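Local coordinates for protein maleylacetate reductase (Agrobacterium tumefaciens, PDB 3HL0) that probably reduces maleylacetate to 3-oxoadipate with NADH, as a member of the iron-containing alcohol dehydrogenase family, at residues 139-142 and 143-147. Sequence-based numbering, arbitrary orientation. Where two conformers were deposited one is given.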
# COMPACT_ATOMS: atom_id res chain seq x y z
N THR A 139 -16.32 -1.79 -9.69
CA THR A 139 -17.09 -1.49 -10.91
C THR A 139 -16.27 -0.54 -11.77
O THR A 139 -15.34 0.10 -11.26
CB THR A 139 -18.42 -0.74 -10.58
OG1 THR A 139 -18.11 0.59 -10.13
CG2 THR A 139 -19.21 -1.46 -9.50
N THR A 140 -16.59 -0.46 -13.06
CA THR A 140 -15.86 0.43 -13.97
C THR A 140 -16.85 1.10 -14.89
O THR A 140 -17.88 0.53 -15.22
CB THR A 140 -14.80 -0.29 -14.82
OG1 THR A 140 -14.07 0.69 -15.58
CG2 THR A 140 -15.43 -1.29 -15.79
N MSE A 141 -16.55 2.34 -15.28
CA MSE A 141 -17.36 3.09 -16.23
C MSE A 141 -16.45 4.10 -16.91
O MSE A 141 -15.31 4.29 -16.49
CB MSE A 141 -18.50 3.82 -15.52
CG MSE A 141 -18.03 4.81 -14.45
SE MSE A 141 -19.54 5.78 -13.72
CE MSE A 141 -19.82 6.94 -15.26
N ARG A 142 -16.97 4.75 -17.94
CA ARG A 142 -16.23 5.79 -18.62
C ARG A 142 -17.18 6.79 -19.25
O ARG A 142 -18.35 6.48 -19.53
CB ARG A 142 -15.29 5.18 -19.66
CG ARG A 142 -16.00 4.55 -20.82
CD ARG A 142 -15.14 4.71 -22.04
NE ARG A 142 -13.98 3.86 -21.94
CZ ARG A 142 -12.80 4.11 -22.51
NH1 ARG A 142 -12.58 5.21 -23.23
NH2 ARG A 142 -11.82 3.25 -22.33
N GLY A 143 -16.68 8.00 -19.46
CA GLY A 143 -17.45 9.02 -20.16
C GLY A 143 -16.75 10.35 -20.12
O GLY A 143 -15.84 10.55 -19.31
N PRO A 144 -17.19 11.30 -20.97
CA PRO A 144 -16.55 12.61 -21.08
C PRO A 144 -16.58 13.43 -19.79
O PRO A 144 -15.67 14.25 -19.55
CB PRO A 144 -17.32 13.30 -22.24
CG PRO A 144 -18.54 12.45 -22.49
CD PRO A 144 -18.20 11.07 -22.02
N GLU A 145 -17.58 13.19 -18.95
CA GLU A 145 -17.68 13.88 -17.65
C GLU A 145 -16.60 13.43 -16.63
O GLU A 145 -16.45 14.02 -15.55
CB GLU A 145 -19.10 13.74 -17.06
CG GLU A 145 -19.50 12.34 -16.53
CD GLU A 145 -19.86 11.29 -17.61
OE1 GLU A 145 -19.87 11.60 -18.83
OE2 GLU A 145 -20.13 10.12 -17.22
N ILE A 146 -15.86 12.37 -16.96
CA ILE A 146 -14.79 11.88 -16.05
C ILE A 146 -13.42 12.45 -16.44
O ILE A 146 -12.53 12.60 -15.57
CB ILE A 146 -14.77 10.33 -16.07
CG1 ILE A 146 -16.11 9.82 -15.51
CG2 ILE A 146 -13.55 9.74 -15.32
CD1 ILE A 146 -16.37 8.38 -15.78
N LEU A 147 -13.21 12.69 -17.74
CA LEU A 147 -11.90 13.16 -18.24
C LEU A 147 -11.47 14.48 -17.58
O LEU A 147 -12.21 15.49 -17.68
CB LEU A 147 -11.92 13.34 -19.77
CG LEU A 147 -10.57 13.67 -20.40
CD1 LEU A 147 -9.52 12.54 -20.22
CD2 LEU A 147 -10.85 13.96 -21.87
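At the end of strand 137-142 in a beta hairpin, Met141 meets Glu145 and Ile146 of the turn that follows, and the backbone of Arg142 meets Ile146. The firmer contact is made by Ile146. It sends its CG1 branch toward the strand, and CD1 rests 3.8 Å from Arg142 CA. Met141 is a selenomethionine with two deposited conformers, so its contacts hold for the one described here and are less certain. This conformer bends at its last torsion (chi3 -74°), which carries CE forward along the chain direction to the turn. There Met141 CE touches Ile146 CD1 at 3.8 Å, an apolar contact. The same methyl lies 3.7 Å from Glu145 OE2, and the two side chains cross at about a right angle. Glu145 brings its carboxylate back to the strand by folding at chi2 (-77°).

Residues 143-146 form a type I beta turn, with Pro144 and Glu145 at its two central positions. A backbone hydrogen bond from Ile146 N to Gly143 O, 3.0 Å, closes it. The strand pairs antiparallel with strand 129-134, its hairpin partner, and the Arg142 side chain leaves on the other side of the strand to pack on Ile129 and Pro128. Leu108 of helix 97-110 packs against both Met141 and Glu145. The side chain of buried Ile146 is about 7 Å from the bound NAD, and that of Glu145 about 5 Å from the bound calcium ion.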